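Enoyl-acyl carrier protein reductase (Uncultured bacterium, PDB 6KIA) probably catalyses the NADH-dependent reduction of enoyl-acyl carrier protein in bacterial fatty acid synthesis, and confers resistance to triclosan. Local coordinates at residues H242-L247 and N287-R292; S3-R8 and P420-S425; W254-S259 and E362-P367; K311-E316 and V428-L433. All coordinates share one frame; numbering follows the deposited sequence.

How the contacts relate
Contact 1 is the one that meets the NADH: residues 287-292 leave strand 283-287 and run along the nicotinamide. Contact 2 lies about 11 Å from it, centre to centre, and joins it through the N287 N to L422 O bond of 2.7 Å and an E245-R8 salt bridge. Contact 3, about 12 Å from contact 1 between centres, continues the hairpin of strands 244-248 and 251-255, with H242 O bonded to W254 NE1; its W364 side chain is about 9 Å from the cofactor. Contact 4, centred about 14 Å from contact 1, touches it where I429 meets P289. Contacts 3 and 4 do not touch, their nearest atoms being about 11 Å apart.

Contact 1: H242-L247 and N287-R292; sequences HGTEIL and NCPEIR. With NAI (1,4-dihydronicotinamide adenine dinucleotide), chain D.
T244, with chi1 at -58°, turns OG1 to the side of its own backbone N and so up against the P289-E290 backbone, while E290, bent at chi2 (85°), folds its carboxylate back past T244, the two side chains running in opposite directions. OG1 lies 3.3 Å from P289 CA. Its hydrogen bond to E290 OE1 is weak, 3.4 Å between T244 OG1 and that oxygen, and the proton may serve another acceptor instead. The methyl CG2 of T244 lies against P289 CB and CG. E290 OE2 has firmer partners in Y241 OH and Q255 NE2. At the other end H242 CB packs on the N287 amide, 3.6 Å from ND2, and E270 OE2 takes both H242 ND1 and N287 ND2.

Two waters bridge the segments. Water 1 accepts from H242 N at 2.9 Å and is placed to donate to G243 O and C288 O, though it has more acceptors within reach than protons. Water 2 joins T244 OG1 to N287 O, 2.8 Å from the latter.

On the cofactor side I291 N donates to NAI O7N at 3.1 Å and 176°, and P289 O stands 3.3 Å from C4N, the hydride-bearing carbon of the dihydronicotinamide. This nearly straight hydrogen bond would help fix the rotation of the carboxamide. Residues 287-291 thus meet the waters and T244 OG1 on one hand, and the nicotinamide through P289 O and I291 N on the other.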
# COMPACT_ATOMS: atom_id res chain seq x y z
N HIS A 242 -4.89 -7.40 -0.58
CA HIS A 242 -5.36 -8.74 -0.21
C HIS A 242 -5.74 -9.47 -1.48
O HIS A 242 -6.82 -10.08 -1.58
CB HIS A 242 -6.55 -8.65 0.75
CG HIS A 242 -6.81 -9.91 1.52
ND1 HIS A 242 -7.51 -9.93 2.71
CD2 HIS A 242 -6.47 -11.20 1.25
CE1 HIS A 242 -7.56 -11.18 3.16
NE2 HIS A 242 -6.95 -11.97 2.29
N GLY A 243 -4.90 -9.32 -2.50
CA GLY A 243 -5.19 -9.86 -3.82
C GLY A 243 -6.23 -9.03 -4.55
O GLY A 243 -6.94 -8.20 -3.96
N THR A 244 -6.37 -9.29 -5.85
CA THR A 244 -7.21 -8.45 -6.71
C THR A 244 -7.91 -9.28 -7.80
O THR A 244 -7.31 -10.22 -8.34
CB THR A 244 -6.33 -7.36 -7.37
OG1 THR A 244 -5.70 -6.59 -6.35
CG2 THR A 244 -7.15 -6.47 -8.31
N GLU A 245 -9.17 -8.96 -8.12
CA GLU A 245 -9.84 -9.63 -9.23
C GLU A 245 -9.43 -9.01 -10.54
O GLU A 245 -9.55 -7.78 -10.76
CB GLU A 245 -11.36 -9.58 -9.09
CG GLU A 245 -11.90 -10.27 -7.86
CD GLU A 245 -13.41 -10.21 -7.76
OE1 GLU A 245 -13.95 -9.10 -7.74
OE2 GLU A 245 -14.06 -11.28 -7.69
N ILE A 246 -8.95 -9.86 -11.44
CA ILE A 246 -8.53 -9.41 -12.75
C ILE A 246 -9.14 -10.34 -13.80
O ILE A 246 -9.53 -11.45 -13.46
CB ILE A 246 -7.00 -9.38 -12.86
CG1 ILE A 246 -6.41 -10.81 -12.98
CG2 ILE A 246 -6.37 -8.58 -11.71
CD1 ILE A 246 -4.88 -10.85 -13.06
N LEU A 247 -9.19 -9.90 -15.05
CA LEU A 247 -9.75 -10.71 -16.13
C LEU A 247 -8.90 -11.95 -16.45
O LEU A 247 -7.79 -11.84 -16.96
CB LEU A 247 -9.89 -9.88 -17.39
CG LEU A 247 -11.14 -9.01 -17.30
CD1 LEU A 247 -11.21 -8.01 -18.45
CD2 LEU A 247 -12.39 -9.87 -17.31
N ASN A 287 -8.96 -2.58 -0.34
CA ASN A 287 -7.99 -3.53 -0.90
C ASN A 287 -7.79 -3.25 -2.38
O ASN A 287 -8.68 -3.50 -3.21
CB ASN A 287 -8.43 -4.97 -0.65
CG ASN A 287 -8.15 -5.42 0.77
OD1 ASN A 287 -7.10 -5.06 1.36
ND2 ASN A 287 -9.08 -6.17 1.36
N CYS A 288 -6.65 -2.66 -2.69
CA CYS A 288 -6.39 -2.09 -4.02
C CYS A 288 -5.51 -2.97 -4.89
O CYS A 288 -4.82 -3.85 -4.37
CB CYS A 288 -5.74 -0.71 -3.87
SG CYS A 288 -6.87 0.55 -3.16
N PRO A 289 -5.50 -2.73 -6.21
CA PRO A 289 -4.68 -3.59 -7.09
C PRO A 289 -3.17 -3.49 -6.94
O PRO A 289 -2.63 -2.52 -6.43
CB PRO A 289 -5.06 -3.10 -8.49
CG PRO A 289 -6.39 -2.51 -8.35
CD PRO A 289 -6.35 -1.83 -7.00
N GLU A 290 -2.49 -4.52 -7.45
CA GLU A 290 -1.05 -4.52 -7.62
C GLU A 290 -0.65 -3.40 -8.58
O GLU A 290 -1.17 -3.32 -9.72
CB GLU A 290 -0.58 -5.86 -8.21
CG GLU A 290 -1.03 -7.11 -7.44
CD GLU A 290 -2.43 -7.62 -7.83
OE1 GLU A 290 -3.15 -6.98 -8.63
OE2 GLU A 290 -2.81 -8.69 -7.33
N ILE A 291 0.28 -2.55 -8.14
CA ILE A 291 0.86 -1.55 -9.02
C ILE A 291 2.35 -1.41 -8.71
O ILE A 291 2.86 -2.07 -7.81
CB ILE A 291 0.17 -0.17 -8.89
CG1 ILE A 291 0.20 0.34 -7.45
CG2 ILE A 291 -1.29 -0.22 -9.38
CD1 ILE A 291 -0.23 1.78 -7.39
N ARG A 292 3.06 -0.60 -9.49
CA ARG A 292 4.45 -0.34 -9.17
C ARG A 292 4.63 1.03 -8.52
O ARG A 292 4.33 2.08 -9.11
CB ARG A 292 5.33 -0.48 -10.42
CG ARG A 292 5.36 -1.92 -10.89
CD ARG A 292 6.38 -2.15 -12.00
NE ARG A 292 7.73 -2.36 -11.49
CZ ARG A 292 8.71 -1.47 -11.58
NH1 ARG A 292 8.50 -0.30 -12.18
NH2 ARG A 292 9.91 -1.75 -11.09
PA NAI D . 4.81 4.44 -0.96
O1A NAI D . 4.58 5.68 -1.77
O2A NAI D . 6.25 4.05 -0.71
O5B NAI D . 4.01 4.62 0.40
C5B NAI D . 4.49 4.00 1.58
C4B NAI D . 3.76 4.78 2.72
O4B NAI D . 4.16 4.05 4.03
C3B NAI D . 4.16 6.00 2.82
O3B NAI D . 3.04 6.93 3.14
C2B NAI D . 5.25 5.99 4.06
O2B NAI D . 5.42 7.37 4.58
C1B NAI D . 4.74 5.17 4.91
N9A NAI D . 5.78 4.46 5.68
C8A NAI D . 6.74 3.56 5.37
N7A NAI D . 7.40 3.27 6.49
C5A NAI D . 6.85 3.98 7.50
C6A NAI D . 7.22 4.00 8.83
N6A NAI D . 8.23 3.33 9.59
N1A NAI D . 6.52 4.79 9.67
C2A NAI D . 5.49 5.56 9.20
N3A NAI D . 5.13 5.54 7.86
C4A NAI D . 5.84 4.73 7.01
O3 NAI D . 4.12 3.12 -1.68
PN NAI D . 2.56 2.71 -1.79
O1N NAI D . 1.78 3.80 -2.46
O2N NAI D . 2.60 1.41 -2.58
O5D NAI D . 2.03 2.46 -0.31
C5D NAI D . 0.90 3.15 0.20
C4D NAI D . -0.11 2.10 0.70
O4D NAI D . -0.61 1.46 -0.34
C3D NAI D . 0.60 1.03 1.54
O3D NAI D . -0.07 0.77 2.73
C2D NAI D . 0.50 -0.20 0.61
O2D NAI D . 0.68 -1.42 1.41
C1D NAI D . -0.67 -0.07 0.05
N1N NAI D . -0.83 -0.86 -1.18
C2N NAI D . 0.16 -0.92 -2.13
C3N NAI D . -0.01 -1.74 -3.26
C7N NAI D . 1.06 -1.80 -4.36
O7N NAI D . 1.07 -2.72 -5.17
N7N NAI D . 2.02 -0.76 -4.43
C4N NAI D . -1.16 -2.48 -3.45
C5N NAI D . -2.18 -2.37 -2.50
C6N NAI D . -2.00 -1.57 -1.37
O HOH W 1 -6.02 -5.87 -2.80
O HOH W 2 -8.02 -5.13 -5.38

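Contact 2: S3-R8 and P420-S425; sequences SPIPLR and PVLWLS
I5 and L7 each lend one backbone atom to W423, and between them both main-chain polar atoms of that residue are satisfied. W423 N donates to I5 O at 2.8 Å and 173°, the donor tilted from the carbonyl plane. L7 N donates to W423 O at 2.9 Å, this time in the carbonyl plane. P6, which has no N-H, sits between them in a single beta bridge. I5 O also receives a CA-H contact from L422 CA at 3.5 Å. Farther along, water 3 accepts from S425 N at 3.0 Å and can donate to L7 O.

The W423 indole nitrogen bonds to H242 O, and R8 NH1 forms salt bridges with E245 and D427. P6 CB rests over the centre of the R8 guanidinium face.

Apolar groups fill in around this network. P4 CA makes a CH-pi contact 3.6 Å from the centroid of the W423 six-membered ring, only 6° off its normal. L7, its CG anti to N (chi1 -176°), lies side by side with L424, CD2 to CD2 at 3.6 Å.

Since strand 421-423 pairs with strand 283-287 through L422, the two bonds of W423 fasten the N-terminal segment to the other edge of this last strand.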
# COMPACT_ATOMS: atom_id res chain seq x y z
N SER A 3 -14.09 -14.63 1.65
CA SER A 3 -13.90 -14.30 0.24
C SER A 3 -13.85 -12.78 0.09
O SER A 3 -14.25 -12.05 1.01
CB SER A 3 -15.02 -14.89 -0.64
OG SER A 3 -16.29 -14.40 -0.26
N PRO A 4 -13.33 -12.29 -1.05
CA PRO A 4 -13.27 -10.85 -1.26
C PRO A 4 -14.65 -10.23 -1.16
O PRO A 4 -15.64 -10.88 -1.50
CB PRO A 4 -12.70 -10.74 -2.69
CG PRO A 4 -11.91 -11.96 -2.86
CD PRO A 4 -12.64 -13.03 -2.12
N ILE A 5 -14.69 -8.99 -0.68
CA ILE A 5 -15.91 -8.20 -0.58
C ILE A 5 -15.81 -7.08 -1.61
O ILE A 5 -15.24 -6.03 -1.32
CB ILE A 5 -16.07 -7.62 0.85
CG1 ILE A 5 -15.92 -8.75 1.88
CG2 ILE A 5 -17.39 -6.83 0.99
CD1 ILE A 5 -15.76 -8.30 3.28
N PRO A 6 -16.34 -7.30 -2.82
CA PRO A 6 -16.10 -6.35 -3.90
C PRO A 6 -16.97 -5.10 -3.83
O PRO A 6 -18.11 -5.15 -3.38
CB PRO A 6 -16.46 -7.15 -5.15
CG PRO A 6 -17.52 -8.09 -4.69
CD PRO A 6 -17.17 -8.44 -3.25
N LEU A 7 -16.38 -3.98 -4.23
CA LEU A 7 -17.12 -2.79 -4.62
C LEU A 7 -17.36 -2.88 -6.13
O LEU A 7 -16.41 -2.93 -6.92
CB LEU A 7 -16.34 -1.52 -4.27
CG LEU A 7 -17.16 -0.27 -4.60
CD1 LEU A 7 -18.36 -0.25 -3.68
CD2 LEU A 7 -16.33 0.98 -4.46
N ARG A 8 -18.63 -2.93 -6.54
CA ARG A 8 -18.94 -3.11 -7.95
C ARG A 8 -19.38 -1.82 -8.65
O ARG A 8 -19.10 -1.62 -9.84
CB ARG A 8 -20.02 -4.17 -8.12
CG ARG A 8 -19.61 -5.57 -7.66
CD ARG A 8 -18.57 -6.20 -8.59
NE ARG A 8 -18.38 -7.62 -8.29
CZ ARG A 8 -17.23 -8.28 -8.41
NH1 ARG A 8 -16.14 -7.65 -8.85
NH2 ARG A 8 -17.16 -9.56 -8.10
N PRO A 420 -16.50 -2.05 6.31
CA PRO A 420 -15.16 -1.82 6.84
C PRO A 420 -14.02 -2.29 5.91
O PRO A 420 -12.89 -1.86 6.10
CB PRO A 420 -15.16 -2.64 8.14
CG PRO A 420 -16.17 -3.71 7.92
CD PRO A 420 -17.23 -3.09 7.06
N VAL A 421 -14.32 -3.21 4.99
CA VAL A 421 -13.31 -3.76 4.08
C VAL A 421 -13.91 -3.93 2.69
O VAL A 421 -14.92 -4.63 2.53
CB VAL A 421 -12.75 -5.12 4.57
CG1 VAL A 421 -11.61 -5.57 3.66
CG2 VAL A 421 -12.29 -5.07 6.03
N LEU A 422 -13.32 -3.27 1.70
CA LEU A 422 -13.85 -3.28 0.35
C LEU A 422 -12.73 -3.48 -0.66
O LEU A 422 -11.69 -2.82 -0.58
CB LEU A 422 -14.58 -1.97 0.03
CG LEU A 422 -15.80 -1.66 0.90
CD1 LEU A 422 -16.30 -0.24 0.62
CD2 LEU A 422 -16.87 -2.71 0.60
N TRP A 423 -12.95 -4.37 -1.61
CA TRP A 423 -11.99 -4.55 -2.70
C TRP A 423 -12.31 -3.63 -3.88
O TRP A 423 -13.47 -3.58 -4.35
CB TRP A 423 -11.98 -6.01 -3.18
CG TRP A 423 -11.04 -6.97 -2.52
CD1 TRP A 423 -9.90 -7.51 -3.06
CD2 TRP A 423 -11.18 -7.56 -1.21
NE1 TRP A 423 -9.34 -8.40 -2.19
CE2 TRP A 423 -10.08 -8.43 -1.03
CE3 TRP A 423 -12.10 -7.42 -0.18
CZ2 TRP A 423 -9.89 -9.17 0.14
CZ3 TRP A 423 -11.92 -8.17 0.99
CH2 TRP A 423 -10.82 -9.03 1.14
N LEU A 424 -11.28 -2.94 -4.37
CA LEU A 424 -11.36 -2.19 -5.62
C LEU A 424 -10.59 -3.00 -6.65
O LEU A 424 -9.36 -2.93 -6.70
CB LEU A 424 -10.74 -0.79 -5.45
CG LEU A 424 -11.31 0.03 -4.28
CD1 LEU A 424 -10.65 1.40 -4.25
CD2 LEU A 424 -12.82 0.18 -4.46
N SER A 425 -11.29 -3.81 -7.44
CA SER A 425 -10.60 -4.64 -8.45
C SER A 425 -10.63 -3.97 -9.83
O SER A 425 -11.12 -2.85 -9.95
CB SER A 425 -11.20 -6.05 -8.48
OG SER A 425 -10.87 -6.70 -7.25
O HOH W 3 -14.16 -4.55 -7.44

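Contact 3: W254-S259 and E362-P367; sequences WQTYTS and EAWPMP
W364 NE1 donates to T256 OG1 at 2.8 Å and 154°, with the oxygen at the edge of the indole and 8° out of its plane. The same hydroxyl donates in turn to Y257 O, 2.9 Å from OG1, reaching it from above the carbonyl plane, and Y241 OH is a further partner; three bonds therefore hold this buried oxygen. T256 OG1 stands anti to its main-chain nitrogen (chi1 -174°), which directs it at W364. At the far end S259 OG donates to M366 O at 2.8 Å, and the methyl CG2 of T258 lies beside that same carbonyl. Midway, water 4 accepts from M366 N at 2.9 Å and also bonds T258 OG1.

Packing gathers round the indoles. W254 turns the edge of its six-membered ring toward the five-membered ring of W364 in an offset edge-to-face pair, centroids 5.5 Å apart, with CH2 3.7 Å from W364 CD1. H242 stacks on W364, and F361 adds another edge-to-face partner to W254.

Cis peptides precede both S259 and P365. The arrangement is a small aromatic cluster with an edge-to-face tryptophan pair, joining the chain that leaves the hairpin of strands 244-248 and 251-255 to the loop before helix 370-385.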
# COMPACT_ATOMS: atom_id res chain seq x y z
N TRP A 254 -10.33 -13.53 -8.61
CA TRP A 254 -9.37 -13.16 -7.60
C TRP A 254 -8.05 -13.87 -7.83
O TRP A 254 -8.01 -15.07 -8.12
CB TRP A 254 -9.88 -13.49 -6.20
CG TRP A 254 -8.93 -13.08 -5.12
CD1 TRP A 254 -8.87 -11.87 -4.51
CD2 TRP A 254 -7.90 -13.89 -4.52
NE1 TRP A 254 -7.87 -11.86 -3.57
CE2 TRP A 254 -7.25 -13.08 -3.55
CE3 TRP A 254 -7.45 -15.20 -4.71
CZ2 TRP A 254 -6.19 -13.53 -2.78
CZ3 TRP A 254 -6.40 -15.67 -3.91
CH2 TRP A 254 -5.79 -14.83 -2.97
N GLN A 255 -6.97 -13.10 -7.72
CA GLN A 255 -5.65 -13.68 -7.75
C GLN A 255 -4.77 -12.80 -6.88
O GLN A 255 -5.26 -11.84 -6.28
CB GLN A 255 -5.13 -13.80 -9.19
CG GLN A 255 -5.23 -12.51 -10.00
CD GLN A 255 -4.11 -11.53 -9.67
OE1 GLN A 255 -2.94 -11.76 -10.00
NE2 GLN A 255 -4.46 -10.44 -8.98
N THR A 256 -3.49 -13.11 -6.82
CA THR A 256 -2.56 -12.39 -5.94
C THR A 256 -1.13 -12.52 -6.44
O THR A 256 -0.81 -13.48 -7.14
CB THR A 256 -2.62 -12.91 -4.49
OG1 THR A 256 -1.80 -12.09 -3.64
CG2 THR A 256 -2.12 -14.37 -4.41
N TYR A 257 -0.27 -11.59 -6.03
CA TYR A 257 1.17 -11.80 -6.04
C TYR A 257 1.53 -12.72 -4.88
O TYR A 257 1.02 -12.56 -3.78
CB TYR A 257 1.91 -10.46 -5.89
CG TYR A 257 3.38 -10.63 -5.55
CD1 TYR A 257 4.32 -10.83 -6.56
CD2 TYR A 257 3.82 -10.59 -4.23
CE1 TYR A 257 5.67 -10.99 -6.26
CE2 TYR A 257 5.15 -10.76 -3.92
CZ TYR A 257 6.08 -10.95 -4.94
OH TYR A 257 7.42 -11.12 -4.60
N THR A 258 2.42 -13.68 -5.13
CA THR A 258 2.96 -14.58 -4.10
C THR A 258 4.49 -14.47 -4.14
O THR A 258 5.08 -14.45 -5.23
CB THR A 258 2.49 -16.05 -4.34
OG1 THR A 258 1.06 -16.13 -4.32
CG2 THR A 258 3.05 -17.01 -3.28
N SER A 259 5.17 -14.37 -2.99
CA SER A 259 4.54 -14.46 -1.68
C SER A 259 4.53 -13.08 -0.99
O SER A 259 5.58 -12.44 -0.81
CB SER A 259 5.29 -15.51 -0.83
OG SER A 259 4.93 -15.47 0.53
N GLU A 362 -8.01 -18.76 1.03
CA GLU A 362 -8.00 -19.05 2.45
C GLU A 362 -6.55 -19.26 2.90
O GLU A 362 -6.20 -18.95 4.04
CB GLU A 362 -8.81 -20.32 2.76
CG GLU A 362 -9.85 -20.77 1.70
CD GLU A 362 -10.73 -19.67 1.14
OE1 GLU A 362 -11.31 -18.89 1.93
OE2 GLU A 362 -10.85 -19.59 -0.11
N ALA A 363 -5.71 -19.70 1.98
CA ALA A 363 -4.31 -19.99 2.29
C ALA A 363 -3.40 -18.76 2.24
O ALA A 363 -2.22 -18.85 2.56
CB ALA A 363 -3.78 -21.07 1.35
N TRP A 364 -3.95 -17.62 1.84
CA TRP A 364 -3.18 -16.39 1.61
C TRP A 364 -2.58 -15.80 2.87
O TRP A 364 -3.24 -15.74 3.91
CB TRP A 364 -4.10 -15.36 0.96
CG TRP A 364 -3.46 -14.10 0.44
CD1 TRP A 364 -2.97 -13.90 -0.82
CD2 TRP A 364 -3.28 -12.85 1.14
NE1 TRP A 364 -2.48 -12.63 -0.94
CE2 TRP A 364 -2.66 -11.96 0.24
CE3 TRP A 364 -3.59 -12.40 2.44
CZ2 TRP A 364 -2.34 -10.65 0.58
CZ3 TRP A 364 -3.26 -11.10 2.79
CH2 TRP A 364 -2.65 -10.23 1.87
N PRO A 365 -1.31 -15.34 2.81
CA PRO A 365 -0.36 -15.45 1.68
C PRO A 365 0.35 -16.79 1.67
O PRO A 365 0.81 -17.26 2.72
CB PRO A 365 0.64 -14.33 1.94
CG PRO A 365 0.62 -14.13 3.43
CD PRO A 365 -0.76 -14.56 3.93
N MET A 366 0.43 -17.42 0.51
CA MET A 366 1.09 -18.72 0.41
C MET A 366 2.62 -18.58 0.34
O MET A 366 3.14 -17.55 -0.08
CB MET A 366 0.56 -19.47 -0.80
CG MET A 366 -0.94 -19.77 -0.70
SD MET A 366 -1.66 -20.49 -2.20
CE MET A 366 -0.84 -22.09 -2.21
N PRO A 367 3.34 -19.63 0.75
CA PRO A 367 4.79 -19.65 0.51
C PRO A 367 5.11 -19.72 -0.99
O PRO A 367 4.33 -20.30 -1.75
CB PRO A 367 5.26 -20.93 1.21
CG PRO A 367 4.15 -21.28 2.17
CD PRO A 367 2.89 -20.79 1.55
O HOH W 4 -0.49 -16.32 -2.04

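Contact 4: K311-E316 and V428-L433; sequences KALKKE and VIAKQL
A430 is the centre of the apolar part of this contact, its methyl set among A312, L313 and E316. CB of A430 is 3.8 Å from A312 CB and 3.5 Å from A312 O, and L313 CD2 reaches it at 4.0 Å. The same methyl, L313 CD2, also meets L433 CD1 at 4.0 Å. E316 closes the group with CG 3.7 Å from A430 CB. The axes of the two short helical segments come within 8.4 Å, crossing at -60°, a closeness consistent with the small alanines A312 and A430 facing each other.

The polar part is indirect, with no hydrogen bond between the segments. E316 bends at chi2 (-58°) and crosses the extended K431 side chain obliquely, so that OE1 lies 3.2 Å from K431 CE but 4.5 Å from NZ. That is too long for a salt bridge, although the charges may still attract. E316 OE2 is bonded to Y252 OH, and K431 NZ makes a weak bond to R8 O.

Just past the end of helix 309-315, E316 N still bonds to A312 O, while N434 ND2 of the opposing helix binds L313 O and E316 O. Helix 320-331 packs through W321 against both L313 and L433, helix 394-413 lies on I429 and Q432, and L247 of strand 244-248 touches A312.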
# COMPACT_ATOMS: atom_id res chain seq x y z
N LYS A 311 -7.58 -5.09 -20.73
CA LYS A 311 -8.76 -5.78 -21.22
C LYS A 311 -10.00 -5.27 -20.50
O LYS A 311 -11.06 -5.10 -21.10
CB LYS A 311 -8.58 -7.29 -21.04
CG LYS A 311 -7.53 -7.87 -21.95
CD LYS A 311 -7.47 -9.37 -21.85
CE LYS A 311 -6.49 -9.96 -22.84
NZ LYS A 311 -6.94 -9.69 -24.25
N ALA A 312 -9.82 -4.91 -19.23
CA ALA A 312 -10.93 -4.37 -18.44
C ALA A 312 -11.35 -3.03 -19.00
O ALA A 312 -12.56 -2.71 -19.05
CB ALA A 312 -10.53 -4.27 -16.96
N LEU A 313 -10.37 -2.25 -19.47
CA LEU A 313 -10.72 -0.93 -19.98
C LEU A 313 -11.64 -1.11 -21.19
O LEU A 313 -12.56 -0.31 -21.40
CB LEU A 313 -9.50 -0.12 -20.38
CG LEU A 313 -8.61 0.37 -19.24
CD1 LEU A 313 -7.46 1.20 -19.77
CD2 LEU A 313 -9.41 1.13 -18.18
N LYS A 314 -11.41 -2.17 -21.96
CA LYS A 314 -12.25 -2.39 -23.13
C LYS A 314 -13.59 -2.96 -22.72
O LYS A 314 -14.64 -2.57 -23.25
CB LYS A 314 -11.55 -3.35 -24.12
CG LYS A 314 -10.42 -2.72 -24.89
CD LYS A 314 -10.17 -3.48 -26.19
CE LYS A 314 -9.47 -2.63 -27.23
NZ LYS A 314 -8.79 -3.50 -28.23
N LYS A 315 -13.56 -3.83 -21.72
CA LYS A 315 -14.75 -4.57 -21.34
C LYS A 315 -15.80 -3.67 -20.69
O LYS A 315 -17.01 -3.82 -20.89
CB LYS A 315 -14.36 -5.69 -20.38
CG LYS A 315 -15.49 -6.56 -19.91
CD LYS A 315 -14.96 -7.65 -18.97
CE LYS A 315 -16.06 -8.58 -18.51
NZ LYS A 315 -16.55 -9.42 -19.65
N GLU A 316 -15.33 -2.68 -19.93
CA GLU A 316 -16.24 -1.87 -19.15
C GLU A 316 -16.71 -0.63 -19.90
O GLU A 316 -16.54 0.49 -19.45
CB GLU A 316 -15.55 -1.49 -17.83
CG GLU A 316 -15.20 -2.70 -17.01
CD GLU A 316 -16.40 -3.58 -16.66
OE1 GLU A 316 -17.52 -3.06 -16.51
OE2 GLU A 316 -16.20 -4.81 -16.53
N VAL A 428 -14.22 -2.34 -11.29
CA VAL A 428 -14.78 -1.05 -10.86
C VAL A 428 -13.80 0.10 -11.17
O VAL A 428 -14.20 1.22 -11.46
CB VAL A 428 -15.14 -1.09 -9.37
CG1 VAL A 428 -13.88 -1.16 -8.48
CG2 VAL A 428 -16.03 0.11 -9.01
N ILE A 429 -12.50 -0.20 -11.19
CA ILE A 429 -11.54 0.83 -11.55
C ILE A 429 -11.65 1.18 -13.05
O ILE A 429 -11.59 2.35 -13.44
CB ILE A 429 -10.12 0.38 -11.19
CG1 ILE A 429 -9.92 0.45 -9.68
CG2 ILE A 429 -9.05 1.18 -11.93
CD1 ILE A 429 -8.80 -0.43 -9.20
N ALA A 430 -11.88 0.17 -13.89
CA ALA A 430 -12.07 0.43 -15.32
C ALA A 430 -13.36 1.21 -15.55
O ALA A 430 -13.38 2.16 -16.35
CB ALA A 430 -12.07 -0.91 -16.09
N LYS A 431 -14.42 0.85 -14.84
CA LYS A 431 -15.69 1.61 -14.93
C LYS A 431 -15.47 3.09 -14.58
O LYS A 431 -15.89 3.99 -15.33
CB LYS A 431 -16.75 1.04 -13.99
CG LYS A 431 -17.32 -0.31 -14.38
CD LYS A 431 -18.42 -0.74 -13.43
CE LYS A 431 -19.11 -2.00 -13.91
NZ LYS A 431 -20.06 -2.49 -12.88
N GLN A 432 -14.82 3.33 -13.45
CA GLN A 432 -14.49 4.68 -13.00
C GLN A 432 -13.64 5.43 -14.07
O GLN A 432 -13.91 6.59 -14.40
CB GLN A 432 -13.75 4.65 -11.64
CG GLN A 432 -13.27 6.01 -11.28
CD GLN A 432 -14.41 6.91 -10.79
OE1 GLN A 432 -15.23 6.50 -9.96
NE2 GLN A 432 -14.54 8.06 -11.41
N LEU A 433 -12.63 4.78 -14.63
CA LEU A 433 -11.74 5.47 -15.56
C LEU A 433 -12.45 5.78 -16.89
O LEU A 433 -12.28 6.86 -17.46
CB LEU A 433 -10.51 4.62 -15.84
CG LEU A 433 -9.47 4.53 -14.71
CD1 LEU A 433 -8.51 3.37 -14.93
CD2 LEU A 433 -8.74 5.87 -14.64